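Local atomic coordinates of outer surface protein (PDB entry 1X7F), a protein that is of unknown function but is probably a 6-phospho-N-acetylmuramidase acting on a phosphorylated muramic acid sugar. Residues 172-186 against 213-227. Residues are numbered along the deposited sequence; the frame is centred on the assembly and turned at random.
Sequences NFYPQKFTGLPYDYF and PWDINDGLCTLEEHR
Arg227 and Glu224 reach into the turn of 172-186 and bind its main chain. NH1 and NH2 of Arg227 both meet Tyr174 O end-on, close to the guanidinium plane; NH2 to Tyr174 O is 2.8 Å. One face of the guanidinium lies against Lys177 CA. Glu224 OE1 accepts from Gly180 N at 2.7 Å, on its anti side. Glu224 OE2 takes a weak bond from Phe178 N. CG of Glu224 is anti to the backbone N (chi1 -175°) and the chain bends at chi2, which brings the carboxylate against the main chain of the type II turn Gln176-Thr179, at Phe178 N and just past it at Gly180 N. Asp218 holds the same turn from its other end: OD2 receives Lys177 N at 2.8 Å through the anti lone pair, and Asp218 N bonds Pro175 O.

Beside this polar patch, Leu220 CB lies over one face of the Phe173 ring, toward its rim, and Leu223 CD1 sits over the centre of the Phe186 ring, 4.0 Å from its centroid. Leu181 N to Thr222 O (2.9 Å) and Glu224 N to Leu181 O join the backbones. Thr222 OG1 donates to Asn172 O.

In the second shell, Arg227 NE meets Glu224 OE2 at 2.7 Å and NH2 bonds OE1, a side-on salt bridge on the syn sides that sets both groups. NH1 also bonds Asp218 O. Thr222 OG1 is tied to Phe203 N, in strand 201-204. The contact thus joins the loops after strands 167-170 and 201-204 of the parallel eight-stranded domain, consistent with a TIM barrel. Arg227, Glu224 and Asp218 give main-chain atoms around Gln176-Thr179 side-chain partners, which would restrict the turn.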
loop_
_atom_site.group_PDB
_atom_site.type_symbol
_atom_site.label_atom_id
_atom_site.label_comp_id
_atom_site.label_asym_id
_atom_site.label_seq_id
_atom_site.Cartn_x
_atom_site.Cartn_y
_atom_site.Cartn_z
ATOM N N ASN A 172 -10.151 9.112 2.029
ATOM C CA ASN A 172 -9.647 10.378 2.573
ATOM C C ASN A 172 -8.292 10.156 3.231
ATOM O O ASN A 172 -7.911 9.021 3.535
ATOM C CB ASN A 172 -10.579 10.955 3.637
ATOM C CG ASN A 172 -11.771 11.689 3.065
ATOM O OD1 ASN A 172 -11.686 12.374 2.045
ATOM N ND2 ASN A 172 -12.901 11.573 3.754
ATOM N N PHE A 173 -7.562 11.241 3.464
ATOM C CA PHE A 173 -6.440 11.180 4.384
ATOM C C PHE A 173 -6.814 12.054 5.568
ATOM O O PHE A 173 -7.809 12.782 5.495
ATOM C CB PHE A 173 -5.089 11.557 3.741
ATOM C CG PHE A 173 -5.046 12.932 3.098
ATOM C CD1 PHE A 173 -5.368 14.078 3.816
ATOM C CD2 PHE A 173 -4.588 13.072 1.779
ATOM C CE1 PHE A 173 -5.299 15.337 3.241
ATOM C CE2 PHE A 173 -4.507 14.323 1.179
ATOM C CZ PHE A 173 -4.875 15.469 1.911
ATOM N N TYR A 174 -6.033 11.968 6.651
ATOM C CA TYR A 174 -6.410 12.599 7.931
ATOM C C TYR A 174 -5.244 13.358 8.563
ATOM O O TYR A 174 -4.345 12.740 9.160
ATOM C CB TYR A 174 -7.019 11.544 8.876
ATOM C CG TYR A 174 -8.294 10.997 8.298
ATOM C CD1 TYR A 174 -8.277 9.892 7.435
ATOM C CD2 TYR A 174 -9.524 11.631 8.551
ATOM C CE1 TYR A 174 -9.466 9.420 6.848
ATOM C CE2 TYR A 174 -10.713 11.160 7.985
ATOM C CZ TYR A 174 -10.668 10.063 7.132
ATOM O OH TYR A 174 -11.838 9.602 6.568
ATOM N N PRO A 175 -5.251 14.688 8.387
ATOM C CA PRO A 175 -4.178 15.574 8.867
ATOM C C PRO A 175 -4.087 15.677 10.376
ATOM O O PRO A 175 -3.010 15.988 10.886
ATOM C CB PRO A 175 -4.580 16.959 8.306
ATOM C CG PRO A 175 -5.557 16.646 7.193
ATOM C CD PRO A 175 -6.305 15.449 7.678
ATOM N N GLN A 176 -5.213 15.486 11.075
ATOM C CA GLN A 176 -5.232 15.537 12.538
ATOM C C GLN A 176 -4.878 14.163 13.126
ATOM O O GLN A 176 -5.525 13.165 12.813
ATOM C CB GLN A 176 -6.591 16.031 13.080
ATOM C CG GLN A 176 -6.614 16.139 14.609
ATOM C CD GLN A 176 -7.969 16.490 15.207
ATOM O OE1 GLN A 176 -8.223 16.194 16.372
ATOM N NE2 GLN A 176 -8.834 17.119 14.424
ATOM N N LYS A 177 -3.851 14.114 13.974
ATOM C CA LYS A 177 -3.460 12.855 14.626
ATOM C C LYS A 177 -4.661 12.195 15.356
ATOM O O LYS A 177 -5.517 12.880 15.936
ATOM C CB LYS A 177 -2.237 13.028 15.555
ATOM C CG LYS A 177 -2.410 14.063 16.647
ATOM C CD LYS A 177 -1.501 13.808 17.852
ATOM C CE LYS A 177 -0.065 14.208 17.615
ATOM N NZ LYS A 177 0.581 14.527 18.924
ATOM N N PHE A 178 -4.714 10.867 15.265
ATOM C CA PHE A 178 -5.733 10.047 15.903
ATOM C C PHE A 178 -7.127 10.123 15.263
ATOM O O PHE A 178 -8.068 9.505 15.774
ATOM C CB PHE A 178 -5.786 10.300 17.414
ATOM C CG PHE A 178 -4.529 9.865 18.157
ATOM C CD1 PHE A 178 -3.741 10.797 18.830
ATOM C CD2 PHE A 178 -4.158 8.519 18.211
ATOM C CE1 PHE A 178 -2.610 10.404 19.554
ATOM C CE2 PHE A 178 -3.013 8.117 18.915
ATOM C CZ PHE A 178 -2.242 9.067 19.595
ATOM N N THR A 179 -7.255 10.854 14.146
ATOM C CA THR A 179 -8.534 10.907 13.432
ATOM C C THR A 179 -8.572 10.038 12.195
ATOM O O THR A 179 -9.590 10.001 11.514
ATOM C CB THR A 179 -8.959 12.353 13.074
ATOM O OG1 THR A 179 -8.037 12.894 12.116
ATOM C CG2 THR A 179 -8.892 13.263 14.302
ATOM N N GLY A 180 -7.474 9.348 11.894
ATOM C CA GLY A 180 -7.436 8.399 10.793
ATOM C C GLY A 180 -8.381 7.237 11.029
ATOM O O GLY A 180 -8.869 7.043 12.156
ATOM N N LEU A 181 -8.635 6.460 9.970
ATOM C CA LEU A 181 -9.608 5.359 10.040
ATOM C C LEU A 181 -9.096 4.179 10.871
ATOM O O LEU A 181 -7.899 3.879 10.823
ATOM C CB LEU A 181 -9.977 4.854 8.629
ATOM C CG LEU A 181 -10.525 5.883 7.629
ATOM C CD1 LEU A 181 -10.990 5.196 6.339
ATOM C CD2 LEU A 181 -11.641 6.756 8.264
ATOM N N PRO A 182 -9.988 3.521 11.624
ATOM C CA PRO A 182 -9.650 2.258 12.281
ATOM C C PRO A 182 -9.658 1.129 11.270
ATOM O O PRO A 182 -10.302 1.235 10.214
ATOM C CB PRO A 182 -10.776 2.073 13.321
ATOM C CG PRO A 182 -11.950 2.807 12.755
ATOM C CD PRO A 182 -11.370 3.951 11.945
ATOM N N TYR A 183 -8.943 0.059 11.598
ATOM C CA TYR A 183 -8.742 -1.026 10.665
ATOM C C TYR A 183 -10.033 -1.689 10.159
ATOM O O TYR A 183 -10.233 -1.806 8.956
ATOM C CB TYR A 183 -7.786 -2.093 11.232
ATOM C CG TYR A 183 -7.460 -3.128 10.188
ATOM C CD1 TYR A 183 -6.594 -2.825 9.139
ATOM C CD2 TYR A 183 -8.049 -4.394 10.223
ATOM C CE1 TYR A 183 -6.298 -3.762 8.173
ATOM C CE2 TYR A 183 -7.759 -5.349 9.252
ATOM C CZ TYR A 183 -6.891 -5.024 8.235
ATOM O OH TYR A 183 -6.602 -5.945 7.270
ATOM N N ASP A 184 -10.886 -2.155 11.059
ATOM C CA ASP A 184 -12.082 -2.881 10.613
ATOM C C ASP A 184 -13.016 -2.004 9.767
ATOM O O ASP A 184 -13.599 -2.486 8.798
ATOM C CB ASP A 184 -12.837 -3.517 11.791
ATOM C CG ASP A 184 -12.077 -4.690 12.429
ATOM O OD1 ASP A 184 -11.231 -5.354 11.769
ATOM O OD2 ASP A 184 -12.287 -5.032 13.614
ATOM N N TYR A 185 -13.161 -0.731 10.141
ATOM C CA TYR A 185 -13.978 0.205 9.371
ATOM C C TYR A 185 -13.404 0.389 7.960
ATOM O O TYR A 185 -14.140 0.342 6.969
ATOM C CB TYR A 185 -14.126 1.555 10.109
ATOM C CG TYR A 185 -14.910 2.607 9.349
ATOM C CD1 TYR A 185 -16.307 2.627 9.389
ATOM C CD2 TYR A 185 -14.257 3.584 8.586
ATOM C CE1 TYR A 185 -17.031 3.584 8.699
ATOM C CE2 TYR A 185 -14.976 4.548 7.880
ATOM C CZ TYR A 185 -16.359 4.535 7.934
ATOM O OH TYR A 185 -17.083 5.478 7.242
ATOM N N PHE A 186 -12.088 0.597 7.889
ATOM C CA PHE A 186 -11.356 0.776 6.633
ATOM C C PHE A 186 -11.551 -0.392 5.659
ATOM O O PHE A 186 -11.671 -0.190 4.444
ATOM C CB PHE A 186 -9.870 0.975 6.947
ATOM C CG PHE A 186 -8.950 0.758 5.770
ATOM C CD1 PHE A 186 -8.651 1.808 4.902
ATOM C CD2 PHE A 186 -8.383 -0.487 5.534
ATOM C CE1 PHE A 186 -7.812 1.617 3.824
ATOM C CE2 PHE A 186 -7.530 -0.686 4.446
ATOM C CZ PHE A 186 -7.248 0.372 3.594
ATOM N N PRO A 213 -2.568 20.325 2.512
ATOM C CA PRO A 213 -3.545 21.358 2.172
ATOM C C PRO A 213 -3.733 22.474 3.207
ATOM O O PRO A 213 -3.909 23.624 2.816
ATOM C CB PRO A 213 -4.846 20.567 2.002
ATOM C CG PRO A 213 -4.652 19.353 2.822
ATOM C CD PRO A 213 -3.199 19.004 2.660
ATOM N N TRP A 214 -3.717 22.143 4.504
ATOM C CA TRP A 214 -4.067 23.123 5.564
ATOM C C TRP A 214 -2.907 23.430 6.508
ATOM O O TRP A 214 -1.816 22.896 6.346
ATOM C CB TRP A 214 -5.263 22.641 6.406
ATOM C CG TRP A 214 -6.192 21.662 5.732
ATOM C CD1 TRP A 214 -6.296 20.321 5.981
ATOM C CD2 TRP A 214 -7.142 21.950 4.706
ATOM N NE1 TRP A 214 -7.254 19.757 5.173
ATOM C CE2 TRP A 214 -7.795 20.738 4.383
ATOM C CE3 TRP A 214 -7.515 23.112 4.025
ATOM C CZ2 TRP A 214 -8.787 20.655 3.405
ATOM C CZ3 TRP A 214 -8.513 23.031 3.064
ATOM C CH2 TRP A 214 -9.131 21.807 2.760
ATOM N N ASP A 215 -3.164 24.267 7.510
ATOM C CA ASP A 215 -2.168 24.614 8.531
ATOM C C ASP A 215 -1.763 23.404 9.412
ATOM O O ASP A 215 -0.569 23.146 9.613
ATOM C CB ASP A 215 -2.613 25.838 9.369
ATOM C CG ASP A 215 -4.058 25.719 9.906
ATOM O OD1 ASP A 215 -4.628 26.779 10.261
ATOM O OD2 ASP A 215 -4.703 24.638 10.013
ATOM N N ILE A 216 -2.742 22.643 9.887
ATOM C CA ILE A 216 -2.471 21.426 10.664
ATOM C C ILE A 216 -2.108 20.252 9.773
ATOM O O ILE A 216 -2.872 19.856 8.887
ATOM C CB ILE A 216 -3.682 21.051 11.570
ATOM C CG1 ILE A 216 -4.119 22.239 12.440
ATOM C CG2 ILE A 216 -3.422 19.726 12.360
ATOM C CD1 ILE A 216 -3.065 22.809 13.378
ATOM N N ASN A 217 -0.935 19.687 10.022
ATOM C CA ASN A 217 -0.462 18.544 9.264
ATOM C C ASN A 217 0.287 17.581 10.193
ATOM O O ASN A 217 1.461 17.769 10.456
ATOM C CB ASN A 217 0.408 19.011 8.068
ATOM C CG ASN A 217 0.786 17.855 7.122
ATOM O OD1 ASN A 217 0.640 16.685 7.463
ATOM N ND2 ASN A 217 1.254 18.192 5.922
ATOM N N ASP A 218 -0.413 16.576 10.719
ATOM C CA ASP A 218 0.203 15.548 11.575
ATOM C C ASP A 218 0.562 14.321 10.749
ATOM O O ASP A 218 0.657 13.214 11.285
ATOM C CB ASP A 218 -0.732 15.120 12.728
ATOM C CG ASP A 218 -1.097 16.258 13.656
ATOM O OD1 ASP A 218 -0.314 17.222 13.770
ATOM O OD2 ASP A 218 -2.154 16.283 14.324
ATOM N N GLY A 219 0.746 14.520 9.446
ATOM C CA GLY A 219 0.886 13.434 8.498
ATOM C C GLY A 219 -0.414 13.179 7.765
ATOM O O GLY A 219 -1.500 13.409 8.303
ATOM N N LEU A 220 -0.306 12.684 6.535
ATOM C CA LEU A 220 -1.456 12.570 5.637
ATOM C C LEU A 220 -1.637 11.136 5.148
ATOM O O LEU A 220 -1.247 10.786 4.031
ATOM C CB LEU A 220 -1.321 13.555 4.450
ATOM C CG LEU A 220 -1.143 15.049 4.777
ATOM C CD1 LEU A 220 -1.165 15.898 3.510
ATOM C CD2 LEU A 220 -2.231 15.558 5.737
ATOM N N CYS A 221 -2.210 10.297 6.003
ATOM C CA CYS A 221 -2.488 8.908 5.643
ATOM C C CYS A 221 -3.954 8.614 5.911
ATOM O O CYS A 221 -4.638 9.393 6.583
ATOM C CB CYS A 221 -1.601 7.951 6.452
ATOM S SG CYS A 221 -1.689 8.271 8.226
ATOM N N THR A 222 -4.428 7.495 5.370
ATOM C CA THR A 222 -5.811 7.056 5.543
ATOM C C THR A 222 -6.034 6.292 6.854
ATOM O O THR A 222 -6.935 6.627 7.629
ATOM C CB THR A 222 -6.220 6.165 4.365
ATOM O OG1 THR A 222 -6.273 6.949 3.163
ATOM C CG2 THR A 222 -7.652 5.653 4.559
ATOM N N LEU A 223 -5.236 5.251 7.077
ATOM C CA LEU A 223 -5.320 4.459 8.311
ATOM C C LEU A 223 -4.587 5.193 9.415
ATOM O O LEU A 223 -3.441 5.639 9.220
ATOM C CB LEU A 223 -4.687 3.065 8.124
ATOM C CG LEU A 223 -5.586 1.988 7.514
ATOM C CD1 LEU A 223 -4.755 0.862 6.860
ATOM C CD2 LEU A 223 -6.601 1.419 8.536
ATOM N N GLU A 224 -5.219 5.301 10.578
ATOM C CA GLU A 224 -4.546 5.945 11.704
ATOM C C GLU A 224 -3.257 5.215 12.072
ATOM O O GLU A 224 -2.251 5.859 12.381
ATOM C CB GLU A 224 -5.475 6.084 12.930
ATOM C CG GLU A 224 -4.859 6.862 14.086
ATOM C CD GLU A 224 -4.347 8.233 13.661
ATOM O OE1 GLU A 224 -4.977 8.860 12.782
ATOM O OE2 GLU A 224 -3.321 8.708 14.214
ATOM N N GLU A 225 -3.277 3.885 11.996
ATOM C CA GLU A 225 -2.141 3.058 12.455
ATOM C C GLU A 225 -0.879 3.259 11.622
ATOM O O GLU A 225 0.220 2.855 12.034
ATOM C CB GLU A 225 -2.528 1.569 12.500
ATOM C CG GLU A 225 -2.897 0.986 11.130
ATOM C CD GLU A 225 -3.679 -0.303 11.264
ATOM O OE1 GLU A 225 -4.861 -0.256 11.700
ATOM O OE2 GLU A 225 -3.115 -1.366 10.931
ATOM N N HIS A 226 -1.036 3.901 10.464
ATOM C CA HIS A 226 0.063 4.153 9.545
ATOM C C HIS A 226 0.812 5.453 9.835
ATOM O O HIS A 226 1.894 5.664 9.289
ATOM C CB HIS A 226 -0.453 4.189 8.106
ATOM C CG HIS A 226 -0.750 2.841 7.529
ATOM N ND1 HIS A 226 -1.290 2.679 6.270
ATOM C CD2 HIS A 226 -0.563 1.592 8.023
ATOM C CE1 HIS A 226 -1.429 1.393 6.014
ATOM N NE2 HIS A 226 -0.992 0.710 7.061
ATOM N N ARG A 227 0.246 6.314 10.684
ATOM C CA ARG A 227 0.774 7.674 10.900
ATOM C C ARG A 227 2.269 7.730 11.254
ATOM O O ARG A 227 2.995 8.659 10.845
ATOM C CB ARG A 227 -0.041 8.394 11.976
ATOM C CG ARG A 227 0.205 9.906 12.052
ATOM C CD ARG A 227 -0.815 10.656 12.923
ATOM N NE ARG A 227 -2.182 10.435 12.442
ATOM C CZ ARG A 227 -2.737 11.073 11.410
ATOM N NH1 ARG A 227 -2.065 12.006 10.726
ATOM N NH2 ARG A 227 -3.974 10.777 11.060
HETATM O O HOH W 1 -5.853 2.346 12.095
#